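Local structure of putative hexulose 6 phosphate synthase (Salmonella typhimurium, 3F4W) at residues A[1-6]-A[184-189]; A[5-10]-A[17-22]; A[131-136]-A[162-167]; A[171-176]-A[205-210]. The protein is of unestablished function but belongs to the orotidine 5'-phosphate decarboxylase / HUMPS family of TIM-barrel proteins. One frame throughout, in Å; residues are numbered along the deposited sequence.

From the N terminus, strand 2-7 serves two contacts. Interaction 1 pairs it with strand 183-186, the first and last strands of the barrel, and closes a loop that spans most of the chain; interaction 2 starts from the same strand and closes a short one, packing helix 12-22 on the barrel wall. Nested inside the large loop is interaction 3, which joins strands 130-134 and 161-165; its second strand neighbours 183-186, where Ile185 N lies 2.9 Å from Val164 O, a probable hydrogen bond. Interaction 4 crosses interaction 1 in chain order: it sets helix 173-177 against helix 196-209, and Leu207 carries the contact inward to Met1, Leu3 and Val184.

Interaction 1 (A[1-6]-A[184-189]); sequences MKLQLA and VIVGSA
Strands 2-6 and 184-186 run parallel, their axes 4.7 Å apart at an angle of 27°, and are laced by four backbone hydrogen bonds: Val184 N to Lys2 O, Gln4 N to Val184 O, Val186 N to Gln4 O and Ala6 N to Val186 O. Gln4 and Ile185 stand on one face of the sheet, side by side and pointing the same way. The glutamine has CG anti to its backbone N (chi1 172°) and is extended beyond it, which lays the amide along the isoleucine: Gln4 CD is 3.6 Å from Ile185 CG1, and Gln4 NE2 is 3.7 Å from Ile185 CD1. The amide nitrogen gives its hydrogen bond to Glu30 on strand 28-31. This is the seam of an eight-stranded TIM barrel, where the first strand meets the last. On the other face are Leu3, Leu5, Val184 and Val186. Leu3 CD1 meets Val186 CG2 at 4.1 Å, and Leu5 CD1 comes within 3.5 Å of Val186 O. Leu207 of helix 196-209 covers Leu3 and Val184 from outside. At the C-terminal end of the strands Ala6 CB lies 4.0 Å from Gly187 CA. Gly187 is the N-cap of helix 188-191, and the next backbone NH, from Ser188, binds a malonate ion.

Interaction 2 (A[5-10]-A[17-22]); sequences LALDEL and VFMDKV
Leu5 and Met19 reach toward each other tip to tip, Leu5 CD2 lying 3.6 Å from Met19 SD. The methionine starts out to one side of the strand, and its chain is then bent at both chi2 and chi3; this folding brings the sulfur against both leucines of the strand. Leu7 crosses it at a slant, with Leu7 CD1 3.9 Å from Met19 SD and 4.1 Å from Met19 CG. The same methyl that meets the sulfur, Leu5 CD2, also faces Val22 CG2 at 3.8 Å, the two side chains lying about perpendicular.

Phe18 has its ring carried toward the strand by a first torsion of -177°, CG opposite the backbone N. Leu5 CD2 comes to the edge of this ring, near its plane, 4.2 Å from Phe18 CE2. Leu10, in the loop after the strand, meets the root of the aromatic side chain at roughly a right angle: Leu10 CD1 is 4.0 Å from Phe18 CB. The contact is thus wholly apolar.

Strand 5-7 and the helical segment 17-22 run nearly antiparallel, 167° between their directions; they belong to the beta-alpha-beta unit of strand 2-7, helix 12-22 and strand 28-31. Met19 also touches Ile29 on the neighbouring strand 28-31, while Phe18 leans on Ile190 of helix 188-191 and Val22 on Pro196 and Ala200 of helix 196-209.

Interaction 3 (A[131-136]-A[162-167]); sequences LAVHTG and IAVAGG. With MLI (malonate ion), chain C.
His134 and Ala165 face the same side of two parallel barrel strands, and the imidazole leans across toward its neighbour. With CG anti to the backbone N (chi1 -169°), the ring brings His134 CD2 to 3.6 Å from Ala165 CB, and Ala165 O lies at the ring edge, close to its plane. Two residues earlier on each strand, Ala132 and Ala163 sit on this face too, their CB atoms 3.8 Å apart. Ile185 of strand 183-186 packs on both Ala163 and Ala165.

The other face carries Leu131, Val133, Ile162 and Val164. Val133 and Val164 stand shoulder to shoulder, with Val133 CG2 tight against Val164 CG2 at 3.5 Å; the first torsion of Val133 is well off a staggered value (-19°), a sign of strain in this close pair. Met153 of helix 147-156 covers Leu131, Val133 and Ile162 on this outer side. Four backbone bonds hold the register, from Ala163 N to Leu131 O through Thr135 N to Ala165 O.

Further along, Gly166 CA passes 3.4 Å from Thr135 O, and the chain turns to offer Gly167 N to a malonate ion. His134 NE2 donates to malonate O6 at 2.9 Å with 154° at the hydrogen, while Gly167 N donates to malonate O7 at 3.0 Å. The other ring nitrogen, His134 ND1, is hydrogen-bonded to Asp109 OD1, and the two bonds together hold the rotation of the imidazole. Gln140 and Ser188 also bind the ion. The malonate probably comes from the crystallisation liquor, but the donors around it show that this end of the barrel can hold an anion.

Interaction 4 (A[171-176]-A[205-210]); sequences QTVKDY and QVLLQH
Val173 holds CG2 anti to its backbone N and CG1 between N and the carbonyl carbon (chi1 57°), and this spreads its two methyls over two residues of the other helix, Val206 and Leu207. Val173 CG1 meets Val206 CG2 tip to tip at 3.8 Å, while Val173 CG2 lies 3.7 Å from Leu207 CD2, the two side chains passing each other obliquely. Val206, with CG1 anti to its own N (chi1 173°), turns that methyl against the backbone of the shorter helix, 3.8 Å from Lys174 CA. The backbones are close here, with Lys174 CA and Val206 CA 6.3 Å apart. The contact joins two helices of the outer layer of the TIM barrel: helix 173-177, which follows strand 161-165, and helix 196-209, the last helix of the chain. Beneath them Leu207 reaches inward to Met1 at the N terminus. Toward the surface Lys174 runs extended and leads away from the other helix, but its CG passes 3.9 Å from His210 NE2, the two side chains at about a right angle. That histidine is poorly ordered, so its place is less certain; Ala177 and Leu178 lie against it as well.

Interaction 1 (A[1-6]-A[184-189])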
loop_
_atom_site.group_PDB
_atom_site.type_symbol
_atom_site.label_atom_id
_atom_site.label_comp_id
_atom_site.label_asym_id
_atom_site.label_seq_id
_atom_site.Cartn_x
_atom_site.Cartn_y
_atom_site.Cartn_z
ATOM N N MET A 1 12.706 8.679 -23.465
ATOM C CA MET A 1 12.081 8.001 -22.339
ATOM C C MET A 1 13.063 7.802 -21.192
ATOM O O MET A 1 14.237 7.508 -21.409
ATOM C CB MET A 1 11.484 6.662 -22.775
ATOM C CG MET A 1 12.457 5.743 -23.480
ATOM S SD MET A 1 11.608 4.407 -24.345
ATOM C CE MET A 1 10.750 5.309 -25.639
ATOM N N LYS A 2 12.560 7.956 -19.972
ATOM C CA LYS A 2 13.385 7.910 -18.774
ATOM C C LYS A 2 13.564 6.494 -18.249
ATOM O O LYS A 2 12.692 5.647 -18.421
ATOM C CB LYS A 2 12.753 8.763 -17.675
ATOM C CG LYS A 2 12.621 10.238 -18.005
ATOM C CD LYS A 2 12.006 10.984 -16.833
ATOM C CE LYS A 2 11.991 12.487 -17.055
ATOM N NZ LYS A 2 11.292 13.189 -15.936
ATOM N N LEU A 3 14.696 6.246 -17.600
ATOM C CA LEU A 3 14.914 4.985 -16.901
ATOM C C LEU A 3 14.656 5.149 -15.408
ATOM O O LEU A 3 15.358 5.887 -14.721
ATOM C CB LEU A 3 16.329 4.456 -17.137
ATOM C CG LEU A 3 16.715 3.218 -16.322
ATOM C CD1 LEU A 3 15.684 2.108 -16.496
ATOM C CD2 LEU A 3 18.107 2.724 -16.697
ATOM N N GLN A 4 13.638 4.455 -14.911
ATOM C CA GLN A 4 13.324 4.466 -13.488
ATOM C C GLN A 4 13.798 3.155 -12.873
ATOM O O GLN A 4 13.485 2.078 -13.379
ATOM C CB GLN A 4 11.818 4.652 -13.286
ATOM C CG GLN A 4 11.338 4.481 -11.858
ATOM C CD GLN A 4 9.897 4.932 -11.683
ATOM O OE1 GLN A 4 9.482 5.942 -12.252
ATOM N NE2 GLN A 4 9.130 4.189 -10.891
ATOM N N LEU A 5 14.572 3.252 -11.793
ATOM C CA LEU A 5 15.134 2.079 -11.129
ATOM C C LEU A 5 14.428 1.761 -9.812
ATOM O O LEU A 5 14.519 2.522 -8.848
ATOM C CB LEU A 5 16.627 2.279 -10.865
ATOM C CG LEU A 5 17.322 1.175 -10.067
ATOM C CD1 LEU A 5 17.414 -0.107 -10.881
ATOM C CD2 LEU A 5 18.702 1.625 -9.633
ATOM N N ALA A 6 13.741 0.624 -9.767
ATOM C CA ALA A 6 13.054 0.204 -8.547
ATOM C C ALA A 6 13.997 -0.450 -7.534
ATOM O O ALA A 6 14.577 -1.502 -7.799
ATOM C CB ALA A 6 11.895 -0.739 -8.881
ATOM N N VAL A 184 10.387 3.893 -18.595
ATOM C CA VAL A 184 10.573 2.458 -18.473
ATOM C C VAL A 184 11.124 2.166 -17.080
ATOM O O VAL A 184 12.145 2.727 -16.675
ATOM C CB VAL A 184 11.526 1.922 -19.552
ATOM C CG1 VAL A 184 11.834 0.457 -19.307
ATOM C CG2 VAL A 184 10.917 2.123 -20.934
ATOM N N ILE A 185 10.427 1.307 -16.342
ATOM C CA ILE A 185 10.797 0.974 -14.970
ATOM C C ILE A 185 11.482 -0.390 -14.917
ATOM O O ILE A 185 10.970 -1.373 -15.453
ATOM C CB ILE A 185 9.554 0.965 -14.042
ATOM C CG1 ILE A 185 8.875 2.338 -14.038
ATOM C CG2 ILE A 185 9.942 0.557 -12.632
ATOM C CD1 ILE A 185 7.414 2.313 -13.609
ATOM N N VAL A 186 12.644 -0.442 -14.277
ATOM C CA VAL A 186 13.399 -1.681 -14.149
ATOM C C VAL A 186 13.848 -1.842 -12.707
ATOM O O VAL A 186 14.226 -0.869 -12.053
ATOM C CB VAL A 186 14.629 -1.698 -15.086
ATOM C CG1 VAL A 186 15.515 -2.899 -14.791
ATOM C CG2 VAL A 186 14.184 -1.713 -16.540
ATOM N N GLY A 187 13.789 -3.069 -12.205
ATOM C CA GLY A 187 14.200 -3.342 -10.844
ATOM C C GLY A 187 15.154 -4.515 -10.798
ATOM O O GLY A 187 16.370 -4.341 -10.891
ATOM N N SER A 188 14.585 -5.711 -10.687
ATOM C CA SER A 188 15.346 -6.944 -10.501
ATOM C C SER A 188 16.450 -7.172 -11.534
ATOM O O SER A 188 17.534 -7.645 -11.195
ATOM C CB SER A 188 14.398 -8.148 -10.479
ATOM O OG SER A 188 15.113 -9.354 -10.284
ATOM N N ALA A 189 16.174 -6.855 -12.794
ATOM C CA ALA A 189 17.156 -7.066 -13.856
ATOM C C ALA A 189 18.476 -6.387 -13.513
ATOM O O ALA A 189 19.551 -6.884 -13.853
ATOM C CB ALA A 189 16.624 -6.562 -15.190
#

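Interaction 2 (A[5-10]-A[17-22])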
loop_
_atom_site.group_PDB
_atom_site.type_symbol
_atom_site.label_atom_id
_atom_site.label_comp_id
_atom_site.label_asym_id
_atom_site.label_seq_id
_atom_site.Cartn_x
_atom_site.Cartn_y
_atom_site.Cartn_z
ATOM N N LEU A 5 14.572 3.252 -11.793
ATOM C CA LEU A 5 15.134 2.079 -11.129
ATOM C C LEU A 5 14.428 1.761 -9.812
ATOM O O LEU A 5 14.519 2.522 -8.848
ATOM C CB LEU A 5 16.627 2.279 -10.865
ATOM C CG LEU A 5 17.322 1.175 -10.067
ATOM C CD1 LEU A 5 17.414 -0.107 -10.881
ATOM C CD2 LEU A 5 18.702 1.625 -9.633
ATOM N N ALA A 6 13.741 0.624 -9.767
ATOM C CA ALA A 6 13.054 0.204 -8.547
ATOM C C ALA A 6 13.997 -0.450 -7.534
ATOM O O ALA A 6 14.577 -1.502 -7.799
ATOM C CB ALA A 6 11.895 -0.739 -8.881
ATOM N N LEU A 7 14.148 0.187 -6.376
ATOM C CA LEU A 7 14.866 -0.410 -5.257
ATOM C C LEU A 7 13.858 -1.034 -4.293
ATOM O O LEU A 7 13.284 -0.348 -3.450
ATOM C CB LEU A 7 15.711 0.638 -4.531
ATOM C CG LEU A 7 16.710 1.423 -5.384
ATOM C CD1 LEU A 7 17.435 2.449 -4.534
ATOM C CD2 LEU A 7 17.703 0.486 -6.052
ATOM N N ASP A 8 13.642 -2.338 -4.421
ATOM C CA ASP A 8 12.577 -2.998 -3.673
ATOM C C ASP A 8 13.037 -3.667 -2.375
ATOM O O ASP A 8 12.524 -3.364 -1.298
ATOM C CB ASP A 8 11.848 -4.011 -4.562
ATOM C CG ASP A 8 10.895 -3.346 -5.550
ATOM O OD1 ASP A 8 10.534 -2.168 -5.337
ATOM O OD2 ASP A 8 10.504 -4.005 -6.540
ATOM N N GLU A 9 14.004 -4.574 -2.478
ATOM C CA GLU A 9 14.339 -5.445 -1.357
ATOM C C GLU A 9 15.644 -5.094 -0.643
ATOM O O GLU A 9 16.121 -5.858 0.197
ATOM C CB GLU A 9 14.355 -6.901 -1.826
ATOM C CG GLU A 9 13.064 -7.314 -2.525
ATOM C CD GLU A 9 13.034 -8.785 -2.895
ATOM O OE1 GLU A 9 13.988 -9.509 -2.540
ATOM O OE2 GLU A 9 12.055 -9.216 -3.543
ATOM N N LEU A 10 16.209 -3.935 -0.965
ATOM C CA LEU A 10 17.459 -3.511 -0.343
ATOM C C LEU A 10 17.197 -2.752 0.949
ATOM O O LEU A 10 16.145 -2.137 1.116
ATOM C CB LEU A 10 18.262 -2.619 -1.296
ATOM C CG LEU A 10 18.803 -3.230 -2.588
ATOM C CD1 LEU A 10 19.639 -2.203 -3.342
ATOM C CD2 LEU A 10 19.625 -4.473 -2.282
ATOM N N VAL A 17 25.001 2.177 -1.162
ATOM C CA VAL A 17 26.170 1.603 -1.808
ATOM C C VAL A 17 25.872 1.216 -3.252
ATOM O O VAL A 17 26.672 1.478 -4.152
ATOM C CB VAL A 17 26.667 0.362 -1.054
ATOM C CG1 VAL A 17 27.611 -0.445 -1.929
ATOM C CG2 VAL A 17 27.337 0.771 0.249
ATOM N N PHE A 18 24.715 0.596 -3.472
ATOM C CA PHE A 18 24.347 0.107 -4.799
ATOM C C PHE A 18 24.157 1.230 -5.815
ATOM O O PHE A 18 24.555 1.097 -6.970
ATOM C CB PHE A 18 23.082 -0.756 -4.732
ATOM C CG PHE A 18 22.684 -1.351 -6.058
ATOM C CD1 PHE A 18 23.259 -2.530 -6.505
ATOM C CD2 PHE A 18 21.737 -0.731 -6.855
ATOM C CE1 PHE A 18 22.896 -3.080 -7.724
ATOM C CE2 PHE A 18 21.369 -1.271 -8.076
ATOM C CZ PHE A 18 21.950 -2.446 -8.514
ATOM N N MET A 19 23.543 2.329 -5.388
ATOM C CA MET A 19 23.259 3.436 -6.297
ATOM C C MET A 19 24.520 4.022 -6.931
ATOM O O MET A 19 24.493 4.470 -8.076
ATOM C CB MET A 19 22.451 4.533 -5.599
ATOM C CG MET A 19 20.958 4.230 -5.485
ATOM S SD MET A 19 20.199 3.679 -7.031
ATOM C CE MET A 19 20.647 4.996 -8.161
ATOM N N ASP A 20 25.623 4.017 -6.190
ATOM C CA ASP A 20 26.882 4.541 -6.714
ATOM C C ASP A 20 27.336 3.782 -7.960
ATOM O O ASP A 20 28.114 4.295 -8.762
ATOM C CB ASP A 20 27.974 4.504 -5.644
ATOM C CG ASP A 20 27.816 5.606 -4.619
ATOM O OD1 ASP A 20 28.329 5.453 -3.488
ATOM O OD2 ASP A 20 27.174 6.626 -4.945
ATOM N N LYS A 21 26.837 2.562 -8.120
ATOM C CA LYS A 21 27.226 1.722 -9.246
ATOM C C LYS A 21 26.498 2.080 -10.539
ATOM O O LYS A 21 27.001 1.815 -11.627
ATOM C CB LYS A 21 26.968 0.247 -8.929
ATOM C CG LYS A 21 27.828 -0.351 -7.833
ATOM C CD LYS A 21 27.566 -1.850 -7.754
ATOM C CE LYS A 21 28.610 -2.576 -6.927
ATOM N NZ LYS A 21 28.357 -2.429 -5.474
ATOM N N VAL A 22 25.311 2.670 -10.423
ATOM C CA VAL A 22 24.424 2.807 -11.576
ATOM C C VAL A 22 23.829 4.203 -11.774
ATOM O O VAL A 22 23.260 4.492 -12.827
ATOM C CB VAL A 22 23.258 1.802 -11.489
ATOM C CG1 VAL A 22 23.777 0.377 -11.567
ATOM C CG2 VAL A 22 22.471 2.012 -10.201
#

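Interaction 3 (A[131-136]-A[162-167])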
loop_
_atom_site.group_PDB
_atom_site.type_symbol
_atom_site.label_atom_id
_atom_site.label_comp_id
_atom_site.label_asym_id
_atom_site.label_seq_id
_atom_site.Cartn_x
_atom_site.Cartn_y
_atom_site.Cartn_z
ATOM N N LEU A 131 0.230 7.686 -15.755
ATOM C CA LEU A 131 -0.247 6.350 -15.426
ATOM C C LEU A 131 0.847 5.337 -15.709
ATOM O O LEU A 131 1.580 5.460 -16.689
ATOM C CB LEU A 131 -1.487 6.003 -16.256
ATOM C CG LEU A 131 -2.578 7.072 -16.376
ATOM C CD1 LEU A 131 -3.603 6.687 -17.442
ATOM C CD2 LEU A 131 -3.253 7.331 -15.025
ATOM N N ALA A 132 0.945 4.329 -14.856
ATOM C CA ALA A 132 1.946 3.291 -15.027
ATOM C C ALA A 132 1.242 1.965 -15.192
ATOM O O ALA A 132 0.497 1.549 -14.306
ATOM C CB ALA A 132 2.869 3.243 -13.818
ATOM N N VAL A 133 1.455 1.299 -16.320
ATOM C CA VAL A 133 0.987 -0.071 -16.434
ATOM C C VAL A 133 2.010 -0.918 -15.698
ATOM O O VAL A 133 3.213 -0.675 -15.795
ATOM C CB VAL A 133 0.811 -0.545 -17.901
ATOM C CG1 VAL A 133 0.727 0.643 -18.848
ATOM C CG2 VAL A 133 1.923 -1.491 -18.306
ATOM N N HIS A 134 1.531 -1.892 -14.939
ATOM C CA HIS A 134 2.393 -2.616 -14.023
ATOM C C HIS A 134 1.916 -4.040 -13.783
ATOM O O HIS A 134 0.848 -4.264 -13.219
ATOM C CB HIS A 134 2.467 -1.862 -12.692
ATOM C CG HIS A 134 3.518 -2.377 -11.762
ATOM N ND1 HIS A 134 3.593 -1.990 -10.441
ATOM C CD2 HIS A 134 4.532 -3.252 -11.957
ATOM C CE1 HIS A 134 4.616 -2.597 -9.865
ATOM N NE2 HIS A 134 5.200 -3.371 -10.763
ATOM N N THR A 135 2.715 -4.998 -14.230
ATOM C CA THR A 135 2.537 -6.382 -13.829
ATOM C C THR A 135 3.448 -6.599 -12.629
ATOM O O THR A 135 4.669 -6.482 -12.741
ATOM C CB THR A 135 2.911 -7.340 -14.970
ATOM O OG1 THR A 135 2.009 -7.143 -16.064
ATOM C CG2 THR A 135 2.835 -8.790 -14.513
ATOM N N GLY A 136 2.851 -6.889 -11.477
ATOM C CA GLY A 136 3.593 -6.972 -10.231
ATOM C C GLY A 136 4.571 -8.126 -10.194
ATOM O O GLY A 136 4.505 -9.030 -11.025
ATOM N N ILE A 162 3.001 8.050 -19.738
ATOM C CA ILE A 162 2.876 6.614 -19.482
ATOM C C ILE A 162 4.182 5.969 -19.034
ATOM O O ILE A 162 5.228 6.174 -19.645
ATOM C CB ILE A 162 2.373 5.856 -20.728
ATOM C CG1 ILE A 162 1.046 6.439 -21.222
ATOM C CG2 ILE A 162 2.234 4.365 -20.428
ATOM C CD1 ILE A 162 -0.092 6.323 -20.227
ATOM N N ALA A 163 4.102 5.177 -17.966
ATOM C CA ALA A 163 5.230 4.378 -17.503
ATOM C C ALA A 163 4.889 2.897 -17.618
ATOM O O ALA A 163 3.718 2.525 -17.683
ATOM C CB ALA A 163 5.589 4.737 -16.062
ATOM N N VAL A 164 5.913 2.051 -17.662
ATOM C CA VAL A 164 5.686 0.611 -17.716
ATOM C C VAL A 164 6.694 -0.165 -16.865
ATOM O O VAL A 164 7.898 0.101 -16.899
ATOM C CB VAL A 164 5.662 0.080 -19.173
ATOM C CG1 VAL A 164 6.973 0.373 -19.879
ATOM C CG2 VAL A 164 5.351 -1.410 -19.189
ATOM N N ALA A 165 6.178 -1.120 -16.094
ATOM C CA ALA A 165 6.995 -1.939 -15.215
ATOM C C ALA A 165 6.500 -3.378 -15.239
ATOM O O ALA A 165 5.298 -3.629 -15.358
ATOM C CB ALA A 165 6.943 -1.397 -13.791
ATOM N N GLY A 166 7.426 -4.320 -15.121
ATOM C CA GLY A 166 7.059 -5.719 -15.017
ATOM C C GLY A 166 8.165 -6.661 -15.444
ATOM O O GLY A 166 8.030 -7.376 -16.433
ATOM N N GLY A 167 9.266 -6.652 -14.703
ATOM C CA GLY A 167 10.365 -7.565 -14.957
ATOM C C GLY A 167 11.124 -7.278 -16.237
ATOM O O GLY A 167 11.749 -8.170 -16.806
HETATM C C1 MLI C . 10.095 -3.781 -11.266
HETATM C C2 MLI C . 8.703 -4.345 -11.346
HETATM C C3 MLI C . 11.050 -4.915 -11.542
HETATM O O6 MLI C . 7.949 -4.285 -10.389
HETATM O O7 MLI C . 8.435 -5.083 -12.278
HETATM O O8 MLI C . 11.491 -5.053 -12.677
HETATM O O9 MLI C . 11.587 -5.495 -10.609
#

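Interaction 4 (A[171-176]-A[205-210])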
loop_
_atom_site.group_PDB
_atom_site.type_symbol
_atom_site.label_atom_id
_atom_site.label_comp_id
_atom_site.label_asym_id
_atom_site.label_seq_id
_atom_site.Cartn_x
_atom_site.Cartn_y
_atom_site.Cartn_z
ATOM N N GLN A 171 17.209 -7.779 -22.084
ATOM C CA GLN A 171 16.782 -8.753 -23.085
ATOM C C GLN A 171 15.440 -8.400 -23.726
ATOM O O GLN A 171 15.172 -8.795 -24.860
ATOM C CB GLN A 171 16.725 -10.159 -22.482
ATOM C CG GLN A 171 18.087 -10.813 -22.320
ATOM C CD GLN A 171 18.723 -11.168 -23.654
ATOM O OE1 GLN A 171 18.330 -12.138 -24.304
ATOM N NE2 GLN A 171 19.714 -10.385 -24.064
ATOM N N THR A 172 14.605 -7.648 -23.012
ATOM C CA THR A 172 13.256 -7.350 -23.493
ATOM C C THR A 172 12.945 -5.860 -23.611
ATOM O O THR A 172 11.885 -5.485 -24.109
ATOM C CB THR A 172 12.200 -7.958 -22.564
ATOM O OG1 THR A 172 12.387 -7.442 -21.239
ATOM C CG2 THR A 172 12.326 -9.475 -22.539
ATOM N N VAL A 173 13.855 -5.012 -23.144
ATOM C CA VAL A 173 13.588 -3.579 -23.099
ATOM C C VAL A 173 13.249 -2.992 -24.474
ATOM O O VAL A 173 12.430 -2.077 -24.581
ATOM C CB VAL A 173 14.756 -2.794 -22.451
ATOM C CG1 VAL A 173 16.061 -3.051 -23.195
ATOM C CG2 VAL A 173 14.434 -1.305 -22.405
ATOM N N LYS A 174 13.857 -3.521 -25.529
ATOM C CA LYS A 174 13.581 -2.996 -26.863
ATOM C C LYS A 174 12.113 -3.158 -27.275
ATOM O O LYS A 174 11.531 -2.263 -27.891
ATOM C CB LYS A 174 14.502 -3.620 -27.911
ATOM C CG LYS A 174 14.425 -2.930 -29.265
ATOM C CD LYS A 174 15.143 -3.734 -30.332
ATOM C CE LYS A 174 14.942 -3.128 -31.708
ATOM N NZ LYS A 174 15.494 -4.011 -32.776
ATOM N N ASP A 175 11.519 -4.299 -26.941
ATOM C CA ASP A 175 10.102 -4.532 -27.225
ATOM C C ASP A 175 9.256 -3.378 -26.705
ATOM O O ASP A 175 8.325 -2.925 -27.366
ATOM C CB ASP A 175 9.626 -5.834 -26.577
ATOM C CG ASP A 175 10.337 -7.057 -27.126
ATOM O OD1 ASP A 175 10.243 -8.136 -26.501
ATOM O OD2 ASP A 175 10.990 -6.941 -28.183
ATOM N N TYR A 176 9.590 -2.909 -25.509
ATOM C CA TYR A 176 8.821 -1.863 -24.845
ATOM C C TYR A 176 9.158 -0.480 -25.370
ATOM O O TYR A 176 8.268 0.346 -25.569
ATOM C CB TYR A 176 9.036 -1.933 -23.330
ATOM C CG TYR A 176 8.440 -3.184 -22.733
ATOM C CD1 TYR A 176 7.107 -3.220 -22.334
ATOM C CD2 TYR A 176 9.196 -4.341 -22.602
ATOM C CE1 TYR A 176 6.551 -4.369 -21.804
ATOM C CE2 TYR A 176 8.650 -5.495 -22.076
ATOM C CZ TYR A 176 7.326 -5.503 -21.678
ATOM O OH TYR A 176 6.778 -6.651 -21.156
ATOM N N GLN A 205 20.882 2.488 -22.836
ATOM C CA GLN A 205 21.316 2.616 -24.227
ATOM C C GLN A 205 20.145 2.434 -25.182
ATOM O O GLN A 205 19.990 3.184 -26.148
ATOM C CB GLN A 205 22.401 1.581 -24.537
ATOM C CG GLN A 205 22.951 1.641 -25.953
ATOM C CD GLN A 205 24.133 0.714 -26.149
ATOM O OE1 GLN A 205 24.660 0.156 -25.189
ATOM N NE2 GLN A 205 24.554 0.542 -27.391
ATOM N N VAL A 206 19.318 1.432 -24.912
ATOM C CA VAL A 206 18.156 1.171 -25.751
ATOM C C VAL A 206 17.173 2.329 -25.677
ATOM O O VAL A 206 16.640 2.765 -26.699
ATOM C CB VAL A 206 17.456 -0.140 -25.361
ATOM C CG1 VAL A 206 16.160 -0.304 -26.142
ATOM C CG2 VAL A 206 18.387 -1.320 -25.603
ATOM N N LEU A 207 16.940 2.834 -24.470
ATOM C CA LEU A 207 16.020 3.951 -24.287
ATOM C C LEU A 207 16.495 5.194 -25.038
ATOM O O LEU A 207 15.687 5.946 -25.585
ATOM C CB LEU A 207 15.834 4.266 -22.802
ATOM C CG LEU A 207 15.393 3.094 -21.920
ATOM C CD1 LEU A 207 15.096 3.561 -20.506
ATOM C CD2 LEU A 207 14.178 2.403 -22.521
ATOM N N LEU A 208 17.808 5.404 -25.066
ATOM C CA LEU A 208 18.375 6.538 -25.790
ATOM C C LEU A 208 18.345 6.320 -27.299
ATOM O O LEU A 208 18.243 7.276 -28.070
ATOM C CB LEU A 208 19.811 6.813 -25.334
ATOM C CG LEU A 208 19.965 7.469 -23.965
ATOM C CD1 LEU A 208 21.435 7.664 -23.642
ATOM C CD2 LEU A 208 19.225 8.798 -23.935
ATOM N N GLN A 209 18.442 5.062 -27.715
ATOM C CA GLN A 209 18.476 4.729 -29.136
ATOM C C GLN A 209 17.099 4.891 -29.772
ATOM O O GLN A 209 16.960 4.867 -30.994
ATOM C CB GLN A 209 19.033 3.317 -29.349
ATOM C CG GLN A 209 20.549 3.234 -29.161
ATOM C CD GLN A 209 21.092 1.819 -29.234
ATOM O OE1 GLN A 209 20.356 0.849 -29.047
ATOM N NE2 GLN A 209 22.393 1.694 -29.507
ATOM N N HIS A 210 16.086 5.071 -28.931
ATOM C CA HIS A 210 14.730 5.322 -29.403
ATOM C C HIS A 210 14.284 6.731 -29.036
ATOM O O HIS A 210 13.651 6.953 -28.005
ATOM C CB HIS A 210 13.760 4.277 -28.854
ATOM C CG HIS A 210 13.983 2.907 -29.410
ATOM N ND1 HIS A 210 13.314 2.436 -30.520
ATOM C CD2 HIS A 210 14.814 1.911 -29.023
ATOM C CE1 HIS A 210 13.716 1.208 -30.786
ATOM N NE2 HIS A 210 14.628 0.864 -29.893
#